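Response regulator (Pseudomonas putida, PDB 3HDV) probably relays two-component signals through a receiver domain of the CheY type, which is expected to be switched by phosphorylation of an aspartate. Local coordinates at residues Arg72-Arg75 against Ala76-Arg79; Gly39-Glu42 against Ala43-Tyr46; Val12-Asn16 against Ala17-Glu21; Gly89-Asp92 against Val93-Val97. All coordinates share one frame; numbering follows the deposited sequence.

Contact 1: Arg72-Arg75 against Ala76-Arg79; sequences RTIR and ASER
Ala76 folds back on Arg72 and Thr73 in the last part of helix 67-75, at the start of the loop that leads on to strand 83-88 of this (βα)5 receiver domain. Ala76 N reaches two carbonyls at once, Arg72 O at 3.2 Å and Thr73 O at 3.3 Å, both weak bonds bent to 132°. Ser77 grips the next carbonyl twice. Its backbone N, 3.0 Å from Ile74 O, comes from above the carbonyl plane, while its hydroxyl OG, at 2.9 Å from the same oxygen, donates closer to that plane, tilted by 18°. With chi1 at 85°, OG sits between the backbone N and the carbonyl carbon, where it can also accept from Arg79 N at 2.8 Å, an ST turn. Losing the hydroxyl to an alanine here is likely to leave Arg79 N without its acceptor and Ile74 O held by Ser77 N alone. Arg79 then sends its guanidinium away from the helix, to Leu47 O and, weakly, to Ile53 O. The base of that side chain stays beside buried Ile74, with Arg79 CB 4.4 Å from the branch methyl CG2 of Ile74.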
loop_
_atom_site.group_PDB
_atom_site.type_symbol
_atom_site.label_atom_id
_atom_site.label_comp_id
_atom_site.label_asym_id
_atom_site.label_seq_id
_atom_site.Cartn_x
_atom_site.Cartn_y
_atom_site.Cartn_z
ATOM N N ARG B 72 -1.679 24.388 -3.116
ATOM C CA ARG B 72 -1.591 25.817 -3.405
ATOM C C ARG B 72 -0.458 26.134 -4.377
ATOM O O ARG B 72 -0.655 26.876 -5.329
ATOM C CB ARG B 72 -1.339 26.604 -2.122
ATOM C CG ARG B 72 -2.569 27.099 -1.435
ATOM C CD ARG B 72 -2.206 27.302 0.021
ATOM N NE ARG B 72 -3.358 27.671 0.813
ATOM C CZ ARG B 72 -3.373 27.670 2.142
ATOM N NH1 ARG B 72 -2.291 27.309 2.819
ATOM N NH2 ARG B 72 -4.474 28.035 2.786
ATOM N N THR B 73 0.724 25.571 -4.163
ATOM C CA THR B 73 1.811 25.869 -5.122
ATOM C C THR B 73 1.532 25.288 -6.502
ATOM O O THR B 73 1.935 25.884 -7.532
ATOM C CB THR B 73 3.181 25.408 -4.653
ATOM O OG1 THR B 73 3.244 23.976 -4.621
ATOM C CG2 THR B 73 3.517 26.015 -3.312
ATOM N N ILE B 74 0.870 24.115 -6.552
ATOM C CA ILE B 74 0.500 23.547 -7.850
ATOM C C ILE B 74 -0.460 24.485 -8.609
ATOM O O ILE B 74 -0.281 24.733 -9.787
ATOM C CB ILE B 74 -0.057 22.093 -7.763
ATOM C CG1 ILE B 74 1.039 21.138 -7.297
ATOM C CG2 ILE B 74 -0.588 21.635 -9.132
ATOM C CD1 ILE B 74 0.530 19.768 -6.830
ATOM N N ARG B 75 -1.466 25.008 -7.920
ATOM C CA ARG B 75 -2.472 25.825 -8.564
ATOM C C ARG B 75 -1.916 27.176 -9.010
ATOM O O ARG B 75 -2.545 27.862 -9.805
ATOM C CB ARG B 75 -3.711 26.033 -7.640
ATOM C CG ARG B 75 -4.512 24.760 -7.362
ATOM C CD ARG B 75 -5.098 24.166 -8.615
ATOM N NE ARG B 75 -5.935 23.005 -8.295
ATOM C CZ ARG B 75 -5.827 21.821 -8.875
ATOM N NH1 ARG B 75 -4.917 21.637 -9.837
ATOM N NH2 ARG B 75 -6.644 20.814 -8.506
ATOM N N ALA B 76 -0.770 27.562 -8.453
ATOM C CA ALA B 76 -0.088 28.799 -8.837
ATOM C C ALA B 76 0.988 28.549 -9.915
ATOM O O ALA B 76 1.632 29.484 -10.334
ATOM C CB ALA B 76 0.540 29.472 -7.581
ATOM N N SER B 77 1.163 27.299 -10.362
ATOM C CA SER B 77 2.245 26.898 -11.272
ATOM C C SER B 77 1.729 26.611 -12.693
ATOM O O SER B 77 0.542 26.739 -12.976
ATOM C CB SER B 77 2.928 25.640 -10.749
ATOM O OG SER B 77 2.209 24.480 -11.188
ATOM N N GLU B 78 2.627 26.191 -13.573
ATOM C CA GLU B 78 2.253 25.774 -14.918
ATOM C C GLU B 78 1.379 24.524 -14.911
ATOM O O GLU B 78 0.690 24.243 -15.886
ATOM C CB GLU B 78 3.512 25.508 -15.769
ATOM C CG GLU B 78 3.233 25.127 -17.244
ATOM C CD GLU B 78 4.511 24.907 -18.112
ATOM O OE1 GLU B 78 5.666 25.007 -17.587
ATOM O OE2 GLU B 78 4.342 24.620 -19.335
ATOM N N ARG B 79 1.402 23.792 -13.803
ATOM C CA ARG B 79 0.589 22.591 -13.666
ATOM C C ARG B 79 -0.673 22.865 -12.853
ATOM O O ARG B 79 -1.125 22.014 -12.087
ATOM C CB ARG B 79 1.399 21.467 -13.015
ATOM C CG ARG B 79 2.490 20.894 -13.903
ATOM C CD ARG B 79 2.719 19.419 -13.616
ATOM N NE ARG B 79 1.806 18.566 -14.369
ATOM C CZ ARG B 79 2.134 17.380 -14.873
ATOM N NH1 ARG B 79 3.358 16.901 -14.701
ATOM N NH2 ARG B 79 1.238 16.672 -15.545
#

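Contact 2: Gly39-Glu42 against Ala43-Tyr46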
loop_
_atom_site.group_PDB
_atom_site.type_symbol
_atom_site.label_atom_id
_atom_site.label_comp_id
_atom_site.label_asym_id
_atom_site.label_seq_id
_atom_site.Cartn_x
_atom_site.Cartn_y
_atom_site.Cartn_z
ATOM N N GLY B 39 6.764 13.638 -0.194
ATOM C CA GLY B 39 6.350 14.924 0.375
ATOM C C GLY B 39 6.208 15.969 -0.710
ATOM O O GLY B 39 6.367 15.637 -1.901
ATOM N N ALA B 40 5.903 17.218 -0.329
ATOM C CA ALA B 40 5.614 18.259 -1.308
ATOM C C ALA B 40 6.808 18.560 -2.276
ATOM O O ALA B 40 6.611 18.706 -3.478
ATOM C CB ALA B 40 5.132 19.526 -0.630
ATOM N N GLU B 41 8.022 18.645 -1.745
ATOM C CA GLU B 41 9.220 18.881 -2.604
ATOM C C GLU B 41 9.435 17.784 -3.640
ATOM O O GLU B 41 9.564 18.083 -4.809
ATOM C CB GLU B 41 10.508 19.121 -1.777
ATOM C CG GLU B 41 11.666 19.862 -2.614
ATOM C CD GLU B 41 11.121 20.999 -3.548
ATOM O OE1 GLU B 41 10.502 21.984 -3.024
ATOM O OE2 GLU B 41 11.287 20.884 -4.810
ATOM N N GLU B 42 9.440 16.516 -3.239
ATOM C CA GLU B 42 9.557 15.451 -4.211
ATOM C C GLU B 42 8.377 15.442 -5.171
ATOM O O GLU B 42 8.553 15.140 -6.365
ATOM C CB GLU B 42 9.701 14.094 -3.539
ATOM C CG GLU B 42 10.860 13.288 -4.005
ATOM C CD GLU B 42 10.610 11.789 -3.928
ATOM O OE1 GLU B 42 10.101 11.335 -2.903
ATOM O OE2 GLU B 42 10.903 11.070 -4.925
ATOM N N ALA B 43 7.181 15.798 -4.687
ATOM C CA ALA B 43 6.010 15.890 -5.581
ATOM C C ALA B 43 6.272 16.917 -6.690
ATOM O O ALA B 43 5.972 16.646 -7.845
ATOM C CB ALA B 43 4.701 16.283 -4.830
ATOM N N ARG B 44 6.758 18.116 -6.326
ATOM C CA ARG B 44 6.983 19.194 -7.315
ATOM C C ARG B 44 8.089 18.766 -8.342
ATOM O O ARG B 44 7.946 18.962 -9.549
ATOM C CB ARG B 44 7.325 20.511 -6.606
ATOM C CG ARG B 44 6.120 21.244 -6.037
ATOM C CD ARG B 44 6.522 22.615 -5.465
ATOM N NE ARG B 44 7.319 22.414 -4.275
ATOM C CZ ARG B 44 6.837 22.530 -3.042
ATOM N NH1 ARG B 44 5.566 22.866 -2.832
ATOM N NH2 ARG B 44 7.631 22.282 -2.023
ATOM N N LEU B 45 9.126 18.092 -7.869
ATOM C CA LEU B 45 10.117 17.489 -8.773
ATOM C C LEU B 45 9.521 16.540 -9.806
ATOM O O LEU B 45 9.773 16.692 -11.007
ATOM C CB LEU B 45 11.216 16.787 -7.985
ATOM C CG LEU B 45 12.125 17.748 -7.208
ATOM C CD1 LEU B 45 13.071 16.944 -6.342
ATOM C CD2 LEU B 45 12.917 18.660 -8.211
ATOM N N TYR B 46 8.755 15.548 -9.337
ATOM C CA TYR B 46 8.148 14.579 -10.205
ATOM C C TYR B 46 7.307 15.292 -11.267
ATOM O O TYR B 46 7.395 14.983 -12.469
ATOM C CB TYR B 46 7.275 13.578 -9.408
ATOM C CG TYR B 46 7.801 12.173 -9.511
ATOM C CD1 TYR B 46 8.009 11.632 -10.751
ATOM C CD2 TYR B 46 8.140 11.409 -8.387
ATOM C CE1 TYR B 46 8.501 10.355 -10.922
ATOM C CE2 TYR B 46 8.645 10.068 -8.555
ATOM C CZ TYR B 46 8.797 9.576 -9.842
ATOM O OH TYR B 46 9.307 8.319 -10.159
#
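Glu41 and Arg44, three residues apart on helix 40-49, are joined by a salt bridge. A single carboxylate oxygen does the work: Glu41 OE1 takes NH2 of Arg44 at 3.1 Å and, more weakly, NE of Arg44 at 3.4 Å. The oxygen lies at the guanidinium edge, in its plane, but the guanidinium meets the carboxylate from above, and the two planes stand 45° apart. Glu41 can curl back to its partner because its chain bends at chi2 (40°); Arg44 answers with a bend at chi3 (-69°), which lays the guanidinium over Ala40, whose carbonyl O is 3.7 Å above the plane and over its centre. The other oxygen, Glu41 OE2, lies 4.0 Å from Leu45 CG.

Beneath these side chains run the first two turns of an alpha helix in the receiver fold. Gly39 is the N-cap residue, its carbonyl O accepting from Ala43 N at 2.9 Å, and the same i to i+4 pattern continues from Ala40, Glu41 and Glu42 to Arg44, Leu45 and Tyr46. Farther out, Arg44 NH2 has a second carboxylate in Glu65, and NH1 bonds to Thr73 OG1, tying the guanidinium to the neighbouring helix 67-75. On that flank Ala40, Ala43 and Arg44 all touch Leu70. Glu42 turns its OE1 to Asp38 N just before the helix, while the side chains of Ala43 and Tyr46 meet strand 9-13 at Val13 and Leu11.

Contact 3: Val12-Asn16 against Ala17-Glu21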
loop_
_atom_site.group_PDB
_atom_site.type_symbol
_atom_site.label_atom_id
_atom_site.label_comp_id
_atom_site.label_asym_id
_atom_site.label_seq_id
_atom_site.Cartn_x
_atom_site.Cartn_y
_atom_site.Cartn_z
ATOM N N VAL B 12 1.548 9.323 -6.437
ATOM C CA VAL B 12 1.008 9.174 -5.073
ATOM C C VAL B 12 1.937 9.885 -4.092
ATOM O O VAL B 12 3.094 9.510 -3.959
ATOM C CB VAL B 12 0.942 7.688 -4.682
ATOM C CG1 VAL B 12 0.487 7.541 -3.185
ATOM C CG2 VAL B 12 -0.044 6.923 -5.632
ATOM N N VAL B 13 1.424 10.868 -3.371
ATOM C CA VAL B 13 2.272 11.636 -2.472
ATOM C C VAL B 13 1.872 11.323 -1.019
ATOM O O VAL B 13 0.736 11.557 -0.630
ATOM C CB VAL B 13 2.091 13.158 -2.736
ATOM C CG1 VAL B 13 2.963 14.034 -1.809
ATOM C CG2 VAL B 13 2.243 13.454 -4.243
ATOM N N ASP B 14 2.836 10.838 -0.241
ATOM C CA ASP B 14 2.615 10.551 1.173
ATOM C C ASP B 14 3.948 10.411 1.871
ATOM O O ASP B 14 4.877 9.777 1.336
ATOM C CB ASP B 14 1.823 9.228 1.263
ATOM C CG ASP B 14 1.290 8.954 2.658
ATOM O OD1 ASP B 14 1.671 9.661 3.634
ATOM O OD2 ASP B 14 0.475 8.024 2.733
ATOM N N ASP B 15 4.078 10.950 3.087
ATOM C CA ASP B 15 5.340 10.745 3.792
ATOM C C ASP B 15 5.378 9.386 4.497
ATOM O O ASP B 15 6.404 8.939 4.974
ATOM C CB ASP B 15 5.698 11.955 4.682
ATOM C CG ASP B 15 4.697 12.192 5.820
ATOM O OD1 ASP B 15 3.624 11.593 5.807
ATOM O OD2 ASP B 15 4.987 12.990 6.753
ATOM N N ASN B 16 4.234 8.710 4.547
ATOM C CA ASN B 16 4.178 7.328 5.047
ATOM C C ASN B 16 4.497 6.353 3.914
ATOM O O ASN B 16 3.628 6.112 3.055
ATOM C CB ASN B 16 2.793 7.123 5.675
ATOM C CG ASN B 16 2.536 5.728 6.193
ATOM O OD1 ASN B 16 3.224 4.724 5.908
ATOM N ND2 ASN B 16 1.473 5.659 6.981
ATOM N N ALA B 17 5.722 5.785 3.930
ATOM C CA ALA B 17 6.226 4.915 2.867
ATOM C C ALA B 17 5.380 3.634 2.691
ATOM O O ALA B 17 5.188 3.146 1.569
ATOM C CB ALA B 17 7.721 4.523 3.113
ATOM N N VAL B 18 4.882 3.101 3.819
ATOM C CA VAL B 18 4.055 1.915 3.817
ATOM C C VAL B 18 2.783 2.173 3.064
ATOM O O VAL B 18 2.433 1.399 2.149
ATOM C CB VAL B 18 3.757 1.421 5.273
ATOM C CG1 VAL B 18 2.738 0.276 5.269
ATOM C CG2 VAL B 18 5.051 0.955 5.899
ATOM N N ASN B 19 2.071 3.233 3.414
ATOM C CA ASN B 19 0.860 3.575 2.700
ATOM C C ASN B 19 1.114 3.935 1.260
ATOM O O ASN B 19 0.426 3.487 0.403
ATOM C CB ASN B 19 0.029 4.683 3.337
ATOM C CG ASN B 19 -1.168 5.120 2.419
ATOM O OD1 ASN B 19 -2.147 4.391 2.239
ATOM N ND2 ASN B 19 -1.046 6.294 1.813
ATOM N N ARG B 20 2.116 4.755 1.028
ATOM C CA ARG B 20 2.480 5.138 -0.325
ATOM C C ARG B 20 2.658 3.917 -1.200
ATOM O O ARG B 20 2.054 3.820 -2.265
ATOM C CB ARG B 20 3.758 5.996 -0.295
ATOM C CG ARG B 20 4.060 6.759 -1.638
ATOM C CD ARG B 20 5.325 7.600 -1.450
ATOM N NE ARG B 20 6.533 6.819 -1.134
ATOM C CZ ARG B 20 7.268 7.003 -0.018
ATOM N NH1 ARG B 20 6.938 7.933 0.867
ATOM N NH2 ARG B 20 8.356 6.288 0.195
ATOM N N GLU B 21 3.511 2.983 -0.764
ATOM C CA GLU B 21 3.722 1.744 -1.518
ATOM C C GLU B 21 2.475 0.851 -1.670
ATOM O O GLU B 21 2.313 0.227 -2.720
ATOM C CB GLU B 21 4.959 0.948 -1.018
ATOM C CG GLU B 21 6.344 1.698 -1.339
ATOM C CD GLU B 21 6.734 1.938 -2.866
ATOM O OE1 GLU B 21 6.331 1.158 -3.838
ATOM O OE2 GLU B 21 7.506 2.956 -3.096
HETATM O O HOH W 1 8.431 8.199 3.241
#
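Asn19 ND2 donates to Asp14 OD2 in a side-chain bond modelled at 2.5 Å, shorter than expected, so the exact length is doubtful; the amide and carboxylate planes are 61° apart. The other oxygen, Asp14 OD1, accepts from Asn16 N in an Asx turn, so both carboxylate oxygens are engaged. Asn16 is the N-cap: its OD1 takes Asn19 N at 3.1 Å, a straight bond of 170° that comes from above the amide plane. With CG anti to the backbone N (chi1 178°), Asn16 carries OD1 forward to the N-H of Asn19 in the first turn.

This is the step from strand 9-13 into helix 17-29, the opening of a beta-alpha-beta unit, and its acidic pair Asp14 and Asp15 is of the kind that, in CheY-like receivers, helps bind magnesium beside the phosphorylated aspartate; here Asp14 touches Asp59, the predicted phosphorylation site.

Main-chain carbonyls also accept. Arg20 NH1 lies 2.8 Å from Asp14 O, in the guanidinium plane and nearly along the C=O axis, and a water links NH1 to Asp15 O. Ala17 CA lies 3.4 Å above one face of the Arg20 guanidinium, toward its rim. The apolar contact is Val12 CG1 against Arg20 CG at 4.0 Å.

Contact 4: Gly89-Asp92 against Val93-Val97; sequences GDTD and VEEAV
Glu95 reaches back from the first turn of helix 93-101 to Thr91, crossing it at a slant. Its CB lies 3.4 Å from Asp92 OD1. CG leaves anti to the backbone N (chi1 -177°), and the extended chain runs past the threonine hydroxyl, with CG 3.7 Å and CD 3.6 Å from Thr91 OG1. At the tip, OE1 accepts from Thr91 OG1 at 2.7 Å, on the anti side of the carboxylate and 22° out of its plane. A water donates to Glu95 OE1 and Asp92 OD2, bridging two like-charged carboxylates whose OE1 and OD2 are 4.8 Å apart, and Arg61 NH1 makes a salt bridge to OE1, which probably eases the repulsion. Cut back to an alanine here, the side chain is likely to leave Arg61 without this carboxylate and the Thr91 hydroxyl free to turn. Glu95 N donates to Asp92 OD1 at 2.9 Å, nearly straight at 170°, and the first main-chain helical bond is Ala96 N to Asp92 O. Val93 and Ala96 pack on Asp92 and Val93 of a neighbouring subunit, respectively. Asp92 is a classic helix N-cap, closing the receiver-domain loop where Gly89 N meets the predicted phosphorylation site Asp59.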
loop_
_atom_site.group_PDB
_atom_site.type_symbol
_atom_site.label_atom_id
_atom_site.label_comp_id
_atom_site.label_asym_id
_atom_site.label_seq_id
_atom_site.Cartn_x
_atom_site.Cartn_y
_atom_site.Cartn_z
ATOM N N GLY B 89 -5.636 11.922 6.255
ATOM C CA GLY B 89 -5.710 11.645 7.689
ATOM C C GLY B 89 -6.499 12.723 8.428
ATOM O O GLY B 89 -7.287 13.438 7.817
ATOM N N ASP B 90 -6.276 12.870 9.731
ATOM C CA ASP B 90 -6.989 13.880 10.549
ATOM C C ASP B 90 -7.020 15.271 9.904
ATOM O O ASP B 90 -5.969 15.828 9.513
ATOM C CB ASP B 90 -6.339 14.020 11.944
ATOM C CG ASP B 90 -6.402 12.715 12.780
ATOM O OD1 ASP B 90 -7.182 11.757 12.451
ATOM O OD2 ASP B 90 -5.629 12.650 13.772
ATOM N N THR B 91 -8.216 15.824 9.779
ATOM C CA THR B 91 -8.376 17.126 9.136
ATOM C C THR B 91 -9.600 17.755 9.830
ATOM O O THR B 91 -9.979 17.296 10.909
ATOM C CB THR B 91 -8.520 17.004 7.567
ATOM O OG1 THR B 91 -8.837 18.288 6.990
ATOM C CG2 THR B 91 -9.629 16.005 7.151
ATOM N N ASP B 92 -10.225 18.761 9.243
ATOM C CA ASP B 92 -11.373 19.390 9.896
ATOM C C ASP B 92 -12.071 20.151 8.809
ATOM O O ASP B 92 -11.573 20.204 7.682
ATOM C CB ASP B 92 -10.932 20.350 10.998
ATOM C CG ASP B 92 -9.839 21.330 10.516
ATOM O OD1 ASP B 92 -10.093 22.118 9.617
ATOM O OD2 ASP B 92 -8.705 21.306 11.040
ATOM N N VAL B 93 -13.230 20.704 9.148
ATOM C CA VAL B 93 -14.092 21.316 8.189
ATOM C C VAL B 93 -13.448 22.498 7.514
ATOM O O VAL B 93 -13.528 22.606 6.312
ATOM C CB VAL B 93 -15.478 21.673 8.792
ATOM C CG1 VAL B 93 -16.273 22.565 7.832
ATOM C CG2 VAL B 93 -16.234 20.377 9.118
ATOM N N GLU B 94 -12.788 23.384 8.266
ATOM C CA GLU B 94 -12.181 24.586 7.639
ATOM C C GLU B 94 -11.148 24.214 6.599
ATOM O O GLU B 94 -11.124 24.775 5.506
ATOM C CB GLU B 94 -11.602 25.542 8.715
ATOM C CG GLU B 94 -12.782 26.181 9.495
ATOM C CD GLU B 94 -12.432 27.367 10.403
ATOM O OE1 GLU B 94 -11.250 27.463 10.863
ATOM O OE2 GLU B 94 -13.406 28.188 10.666
ATOM N N GLU B 95 -10.284 23.266 6.948
ATOM C CA GLU B 95 -9.280 22.813 6.007
ATOM C C GLU B 95 -9.944 22.158 4.758
ATOM O O GLU B 95 -9.532 22.407 3.614
ATOM C CB GLU B 95 -8.310 21.840 6.683
ATOM C CG GLU B 95 -7.176 21.399 5.736
ATOM C CD GLU B 95 -6.158 20.561 6.402
ATOM O OE1 GLU B 95 -6.516 19.617 7.141
ATOM O OE2 GLU B 95 -4.967 20.812 6.167
ATOM N N ALA B 96 -10.963 21.323 4.976
ATOM C CA ALA B 96 -11.654 20.676 3.836
ATOM C C ALA B 96 -12.256 21.709 2.886
ATOM O O ALA B 96 -12.160 21.583 1.661
ATOM C CB ALA B 96 -12.714 19.662 4.336
ATOM N N VAL B 97 -12.821 22.776 3.456
ATOM C CA VAL B 97 -13.394 23.824 2.641
ATOM C C VAL B 97 -12.286 24.572 1.868
ATOM O O VAL B 97 -12.451 24.848 0.694
ATOM C CB VAL B 97 -14.278 24.778 3.493
ATOM C CG1 VAL B 97 -14.575 26.062 2.715
ATOM C CG2 VAL B 97 -15.603 24.036 3.968
HETATM O O HOH W 2 -6.361 20.406 9.916
#

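In the fold
Contacts 2 and 3 are partly buried, while contacts 1 and 4 lie at the surface. Contacts 3 and 4 are both helix starts after a strand, each with an acid or amide N-cap, and both border the predicted phosphorylation site, Asp59, though their centres are about 20 Å apart. Contact 1 is the opposite case, a helix end, where a side-chain hydroxyl donates to a carbonyl, whereas side-chain oxygens cap N-H groups in contacts 3 and 4. Contact 2 lies within one helix and adds a salt bridge to main-chain helical bonds. It touches contact 1 through Arg44 and Thr73, linking helices 40-49 and 67-75, and contact 3 by apolar packing of Ala43 on Val13.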